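Local coordinates for regulatory protein recX (Lactobacillus salivarius, PDB 3E3V), which probably modulates the activity of the recombinase RecA, this chain being the part of RecX that carries its three three-helix domains, at residues Y153-I156 with D157-Q161; D50-S53 with E54-K58. One frame throughout, in Å; residues are numbered along the deposited sequence.

Contact 1. Residues Y153-I156 with D157-Q161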
ATOM      1  N   TYR A 153     -15.045  10.389   0.898  1.00 26.09           N
ATOM      2  CA  TYR A 153     -15.942  11.457   1.328  1.00 29.24           C
ATOM      3  C   TYR A 153     -16.540  11.190   2.699  1.00 29.01           C
ATOM      4  O   TYR A 153     -16.483  12.043   3.580  1.00 31.68           O
ATOM      5  CB  TYR A 153     -17.106  11.616   0.349  1.00 31.81           C
ATOM      6  CG  TYR A 153     -16.883  12.565  -0.798  1.00 35.67           C
ATOM      7  CD1 TYR A 153     -16.332  13.831  -0.593  1.00 37.23           C
ATOM      8  CD2 TYR A 153     -17.291  12.220  -2.087  1.00 38.64           C
ATOM      9  CE1 TYR A 153     -16.195  14.729  -1.644  1.00 39.28           C
ATOM     10  CE2 TYR A 153     -17.161  13.107  -3.141  1.00 40.88           C
ATOM     11  CZ  TYR A 153     -16.612  14.359  -2.915  1.00 41.74           C
ATOM     12  OH  TYR A 153     -16.484  15.236  -3.968  1.00 47.01           O
ATOM     13  N   ASP A 154     -17.142  10.018   2.875  1.00 28.90           N
ATOM     14  CA  ASP A 154     -17.774   9.689   4.156  1.00 29.02           C
ATOM     15  C   ASP A 154     -16.802   9.782   5.318  1.00 27.91           C
ATOM     16  O   ASP A 154     -17.129  10.329   6.362  1.00 28.13           O
ATOM     17  CB  ASP A 154     -18.393   8.284   4.127  1.00 31.31           C
ATOM     18  CG  ASP A 154     -19.540   8.164   3.127  1.00 31.47           C
ATOM     19  OD1 ASP A 154     -20.114   9.198   2.728  1.00 31.38           O
ATOM     20  OD2 ASP A 154     -19.877   7.025   2.748  1.00 35.10           O
ATOM     21  N   ILE A 155     -15.606   9.237   5.134  1.00 27.79           N
ATOM     22  CA  ILE A 155     -14.583   9.277   6.177  1.00 25.12           C
ATOM     23  C   ILE A 155     -14.218  10.727   6.495  1.00 22.15           C
ATOM     24  O   ILE A 155     -14.029  11.092   7.657  1.00 21.13           O
ATOM     25  CB  ILE A 155     -13.319   8.482   5.728  1.00 24.75           C
ATOM     26  CG1 ILE A 155     -13.654   6.988   5.688  1.00 24.88           C
ATOM     27  CG2 ILE A 155     -12.152   8.707   6.693  1.00 21.76           C
ATOM     28  CD1 ILE A 155     -13.961   6.402   7.059  1.00 23.22           C
ATOM     29  N   ILE A 156     -14.128  11.547   5.451  1.00 22.77           N
ATOM     30  CA  ILE A 156     -13.789  12.963   5.589  1.00 20.73           C
ATOM     31  C   ILE A 156     -14.898  13.723   6.343  1.00 21.74           C
ATOM     32  O   ILE A 156     -14.617  14.573   7.195  1.00 21.13           O
ATOM     33  CB  ILE A 156     -13.513  13.589   4.181  1.00 20.14           C
ATOM     34  CG1 ILE A 156     -12.253  12.946   3.578  1.00 18.32           C
ATOM     35  CG2 ILE A 156     -13.311  15.091   4.283  1.00 20.12           C
ATOM     36  CD1 ILE A 156     -11.923  13.408   2.178  1.00 20.79           C
ATOM     37  N   ASP A 157     -16.154  13.405   6.049  1.00 22.50           N
ATOM     38  CA  ASP A 157     -17.277  14.052   6.733  1.00 23.83           C
ATOM     39  C   ASP A 157     -17.233  13.730   8.227  1.00 23.04           C
ATOM     40  O   ASP A 157     -17.530  14.568   9.070  1.00 23.89           O
ATOM     41  CB  ASP A 157     -18.613  13.570   6.161  1.00 23.65           C
ATOM     42  CG  ASP A 157     -18.907  14.149   4.800  1.00 28.11           C
ATOM     43  OD1 ASP A 157     -18.349  15.216   4.480  1.00 29.62           O
ATOM     44  OD2 ASP A 157     -19.707  13.540   4.053  1.00 31.12           O
ATOM     45  N   THR A 158     -16.873  12.500   8.548  1.00 22.22           N
ATOM     46  CA  THR A 158     -16.779  12.086   9.940  1.00 23.78           C
ATOM     47  C   THR A 158     -15.594  12.798  10.602  1.00 23.54           C
ATOM     48  O   THR A 158     -15.661  13.181  11.773  1.00 23.06           O
ATOM     49  CB  THR A 158     -16.612  10.556  10.020  1.00 24.16           C
ATOM     50  OG1 THR A 158     -17.731   9.945   9.368  1.00 24.03           O
ATOM     51  CG2 THR A 158     -16.551  10.071  11.487  1.00 18.94           C
ATOM     52  N   ILE A 159     -14.514  12.985   9.849  1.00 22.57           N
ATOM     53  CA  ILE A 159     -13.337  13.679  10.375  1.00 23.36           C
ATOM     54  C   ILE A 159     -13.705  15.137  10.679  1.00 25.47           C
ATOM     55  O   ILE A 159     -13.342  15.672  11.731  1.00 24.62           O
ATOM     56  CB  ILE A 159     -12.176  13.653   9.361  1.00 22.39           C
ATOM     57  CG1 ILE A 159     -11.580  12.238   9.292  1.00 22.21           C
ATOM     58  CG2 ILE A 159     -11.124  14.692   9.737  1.00 21.68           C
ATOM     59  CD1 ILE A 159     -10.670  12.002   8.074  1.00 19.90           C
ATOM     60  N   ILE A 160     -14.428  15.764   9.751  1.00 25.80           N
ATOM     61  CA  ILE A 160     -14.868  17.149   9.900  1.00 26.97           C
ATOM     62  C   ILE A 160     -15.780  17.311  11.120  1.00 27.55           C
ATOM     63  O   ILE A 160     -15.687  18.308  11.843  1.00 27.30           O
ATOM     64  CB  ILE A 160     -15.630  17.636   8.639  1.00 26.78           C
ATOM     65  CG1 ILE A 160     -14.697  17.637   7.429  1.00 27.61           C
ATOM     66  CG2 ILE A 160     -16.194  19.035   8.868  1.00 26.77           C
ATOM     67  CD1 ILE A 160     -13.478  18.515   7.597  1.00 24.40           C
ATOM     68  N   GLN A 161     -16.663  16.340  11.348  1.00 27.56           N
ATOM     69  CA  GLN A 161     -17.570  16.398  12.495  1.00 29.72           C
ATOM     70  C   GLN A 161     -16.730  16.298  13.765  1.00 32.12           C
ATOM     71  O   GLN A 161     -16.993  16.977  14.759  1.00 32.42           O
ATOM     72  CB  GLN A 161     -18.590  15.245  12.432  1.00 31.13           C
ATOM     73  CG  GLN A 161     -19.465  15.070  13.678  1.00 32.10           C
ATOM     74  CD  GLN A 161     -20.513  13.963  13.514  1.00 35.15           C
ATOM     75  OE1 GLN A 161     -20.362  13.058  12.683  1.00 37.68           O
ATOM     76  NE2 GLN A 161     -21.574  14.025  14.318  1.00 35.83           N
TER
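Ile155 and Ile159, one turn apart on the same helix, meet through methyl groups: the CG2 branch of Ile155 approaches CD1 of Ile159 at 3.9 Å, the two side chains crossing at a slant. In Ile159 the longer branch starts beside its own backbone N (chi1 -73°), which turns CG1 back over the preceding turn and brings it within 3.2 Å of Ile155 O. That same carbonyl oxygen accepts the main-chain bond from Ile159 N. The next pair is looser: Ile156 CG2 lies 4.3 Å from Ile160 CG1, while Ile160 CG1 rests close to Ile156 O. Between the backbones of this pair runs a short bond, Ile160 N to Ile156 O at 2.8 Å.

Asp154 O is gripped twice by Thr158. Thr158 N donates to Asp154 O at 3.1 Å, and the hydroxyl OG1 of Thr158 also reaches Asp154 O at 3.1 Å, the two coming from opposite faces of the carbonyl plane. With OG1 beside its own N (chi1 -58°), the hydroxyl bends back along the helix, the familiar way in which a helical threonine hydroxyl bonds to the carbonyl one turn earlier. Asp157 adds a charge here: its OD2 stands 4.6 Å from Asp154 OD1, a like-charged approach that is probably mildly unfavourable. Both side chains are exposed on the molecule itself, and Asp157 OD1 may also feel a long, weak ion pair with Lys143.

The isoleucines are buried and form the inner face of helix 153-165. Ile156 and Ile160 lean on helix 135-148, at Lys143, Leu146 and Leu147 and at Gln139 respectively, whereas Ile155, Thr158 and Ile159 face helix 112-129, touching Asp112 and Gln115, Val116, and Ala123 in turn.

Contact 2. Residues D50-S53 with E54-K58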
ATOM      1  N   ASP A  50       9.183 -20.424 -19.203  1.00 69.74           N
ATOM      2  CA  ASP A  50       9.079 -21.849 -18.923  1.00 68.47           C
ATOM      3  C   ASP A  50       9.647 -22.108 -17.532  1.00 66.34           C
ATOM      4  O   ASP A  50       9.074 -22.850 -16.733  1.00 65.77           O
ATOM      5  CB  ASP A  50       9.891 -22.645 -19.951  1.00 70.53           C
ATOM      6  CG  ASP A  50       9.758 -22.091 -21.360  1.00 73.06           C
ATOM      7  OD1 ASP A  50      10.213 -20.951 -21.602  1.00 73.99           O
ATOM      8  OD2 ASP A  50       9.196 -22.796 -22.225  1.00 75.34           O
ATOM      9  N   TYR A  51      10.778 -21.466 -17.256  1.00 64.08           N
ATOM     10  CA  TYR A  51      11.483 -21.621 -15.991  1.00 61.32           C
ATOM     11  C   TYR A  51      11.052 -20.663 -14.875  1.00 57.47           C
ATOM     12  O   TYR A  51      11.039 -21.040 -13.703  1.00 55.12           O
ATOM     13  CB  TYR A  51      12.985 -21.497 -16.250  1.00 64.34           C
ATOM     14  CG  TYR A  51      13.487 -22.464 -17.307  1.00 67.69           C
ATOM     15  CD1 TYR A  51      13.262 -23.837 -17.182  1.00 69.15           C
ATOM     16  CD2 TYR A  51      14.185 -22.010 -18.428  1.00 69.31           C
ATOM     17  CE1 TYR A  51      13.717 -24.732 -18.142  1.00 71.37           C
ATOM     18  CE2 TYR A  51      14.646 -22.898 -19.396  1.00 71.32           C
ATOM     19  CZ  TYR A  51      14.408 -24.259 -19.247  1.00 71.81           C
ATOM     20  OH  TYR A  51      14.857 -25.151 -20.197  1.00 72.64           O
ATOM     21  N   ILE A  52      10.708 -19.430 -15.234  1.00 53.50           N
ATOM     22  CA  ILE A  52      10.270 -18.449 -14.244  1.00 48.82           C
ATOM     23  C   ILE A  52       9.075 -18.994 -13.476  1.00 45.52           C
ATOM     24  O   ILE A  52       9.019 -18.917 -12.247  1.00 44.81           O
ATOM     25  CB  ILE A  52       9.867 -17.117 -14.915  1.00 48.95           C
ATOM     26  CG1 ILE A  52      11.120 -16.375 -15.380  1.00 49.90           C
ATOM     27  CG2 ILE A  52       9.072 -16.260 -13.947  1.00 49.98           C
ATOM     28  CD1 ILE A  52      10.839 -15.039 -16.035  1.00 50.36           C
ATOM     29  N   SER A  53       8.128 -19.559 -14.212  1.00 40.78           N
ATOM     30  CA  SER A  53       6.934 -20.123 -13.615  1.00 39.35           C
ATOM     31  C   SER A  53       7.247 -21.253 -12.642  1.00 38.50           C
ATOM     32  O   SER A  53       6.591 -21.392 -11.607  1.00 37.75           O
ATOM     33  CB  SER A  53       6.006 -20.645 -14.705  1.00 39.07           C
ATOM     34  OG  SER A  53       4.901 -21.311 -14.124  1.00 41.83           O
ATOM     35  N   GLU A  54       8.239 -22.073 -12.983  1.00 36.10           N
ATOM     36  CA  GLU A  54       8.621 -23.186 -12.119  1.00 35.63           C
ATOM     37  C   GLU A  54       9.199 -22.623 -10.821  1.00 31.54           C
ATOM     38  O   GLU A  54       8.853 -23.064  -9.726  1.00 31.86           O
ATOM     39  CB  GLU A  54       9.662 -24.066 -12.820  1.00 37.26           C
ATOM     40  CG  GLU A  54      10.029 -25.338 -12.062  1.00 41.43           C
ATOM     41  CD  GLU A  54      11.218 -26.067 -12.684  1.00 44.71           C
ATOM     42  OE1 GLU A  54      11.211 -26.275 -13.919  1.00 46.86           O
ATOM     43  OE2 GLU A  54      12.154 -26.428 -11.938  1.00 44.05           O
ATOM     44  N   ILE A  55      10.066 -21.630 -10.958  1.00 30.03           N
ATOM     45  CA  ILE A  55      10.703 -20.977  -9.815  1.00 29.05           C
ATOM     46  C   ILE A  55       9.683 -20.271  -8.924  1.00 27.77           C
ATOM     47  O   ILE A  55       9.700 -20.422  -7.703  1.00 26.03           O
ATOM     48  CB  ILE A  55      11.756 -19.957 -10.302  1.00 28.35           C
ATOM     49  CG1 ILE A  55      12.836 -20.695 -11.092  1.00 28.78           C
ATOM     50  CG2 ILE A  55      12.386 -19.218  -9.116  1.00 28.52           C
ATOM     51  CD1 ILE A  55      13.891 -19.791 -11.692  1.00 29.67           C
ATOM     52  N   ILE A  56       8.775 -19.520  -9.544  1.00 28.11           N
ATOM     53  CA  ILE A  56       7.748 -18.788  -8.808  1.00 26.52           C
ATOM     54  C   ILE A  56       6.825 -19.694  -7.986  1.00 26.20           C
ATOM     55  O   ILE A  56       6.543 -19.403  -6.830  1.00 25.43           O
ATOM     56  CB  ILE A  56       6.876 -17.926  -9.763  1.00 27.14           C
ATOM     57  CG1 ILE A  56       7.741 -16.859 -10.445  1.00 23.63           C
ATOM     58  CG2 ILE A  56       5.725 -17.270  -8.986  1.00 25.46           C
ATOM     59  CD1 ILE A  56       8.395 -15.878  -9.495  1.00 24.13           C
ATOM     60  N   ASN A  57       6.341 -20.777  -8.585  1.00 28.02           N
ATOM     61  CA  ASN A  57       5.461 -21.699  -7.874  1.00 28.77           C
ATOM     62  C   ASN A  57       6.163 -22.333  -6.684  1.00 26.87           C
ATOM     63  O   ASN A  57       5.565 -22.526  -5.625  1.00 30.67           O
ATOM     64  CB  ASN A  57       4.961 -22.797  -8.809  1.00 32.86           C
ATOM     65  CG  ASN A  57       3.945 -22.284  -9.800  1.00 37.38           C
ATOM     66  OD1 ASN A  57       2.969 -21.635  -9.424  1.00 38.81           O
ATOM     67  ND2 ASN A  57       4.168 -22.569 -11.078  1.00 39.78           N
ATOM     68  N   LYS A  58       7.426 -22.679  -6.873  1.00 25.88           N
ATOM     69  CA  LYS A  58       8.213 -23.277  -5.807  1.00 26.02           C
ATOM     70  C   LYS A  58       8.349 -22.257  -4.679  1.00 24.04           C
ATOM     71  O   LYS A  58       8.157 -22.585  -3.507  1.00 24.35           O
ATOM     72  CB  LYS A  58       9.596 -23.677  -6.333  1.00 27.91           C
ATOM     73  CG  LYS A  58      10.525 -24.282  -5.288  1.00 30.82           C
ATOM     74  CD  LYS A  58       9.869 -25.428  -4.554  1.00 33.43           C
ATOM     75  CE  LYS A  58      10.914 -26.390  -4.023  1.00 35.42           C
ATOM     76  NZ  LYS A  58      11.703 -26.984  -5.139  1.00 37.76           N
TER
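Ile56 N donates to Ile52 O at 2.8 Å in a nearly straight bond (N-H...O 165°), and the side chains of the same two residues repeat the pairing. They lie side by side and point the same way, with Ile52 CG2 set 3.8 Å from Ile56 CG1. Because CG1 of Ile56 leaves beside its own backbone N (chi1 -63°), it folds back over the preceding turn and comes to 3.0 Å from Ile52 O, a tight fit. Ile55 does much the same one residue earlier, its CG1 sitting 3.2 Å from Tyr51 O, which also takes the hydrogen bond from Ile55 N.

The neighbouring flank is polar. Asn57 N bonds Ser53 O at 3.1 Å, approaching well off the carbonyl plane. The side-chain ND2 of Asn57 also comes near Ser53 O, but at an angle too poor for a hydrogen bond.

Ile52 and Ile56 are buried: Ile52 packs against Leu42, Arg43 and Ile47, and Ile56 against Arg35, Val38, Glu39 and Ile65. Tyr51 and Glu54 turn instead to helix 14-29. The isoleucine face thus packs on neighbouring parts of the first RecX three-helix domain while Ser53 and Asn57 are exposed, an amphipathic pattern as in helical bundles, in a family grouped with the helix-turn-helix domains.

Overall arrangement
From the N terminus the chain first reaches contact 2, in helix 49-61, and then, after the middle domain and helices 112-129 and 135-148, contact 1 in helix 153-165 near the C-terminal end. Neither closes a loop: each joins successive turns of a single helix, so the two follow in series without nesting or crossing. Contacts 1 and 2 lie on opposite sides of the chain's centre, with their centres 46 Å apart and their nearest atoms about 34 Å apart. Contact 2 belongs to the first three-helix domain, facing helices 14-29 and 35-39, and contact 1 to the third, facing helices 112-129 and 135-148. Each stays within its own domain of an elongated, all-helical array.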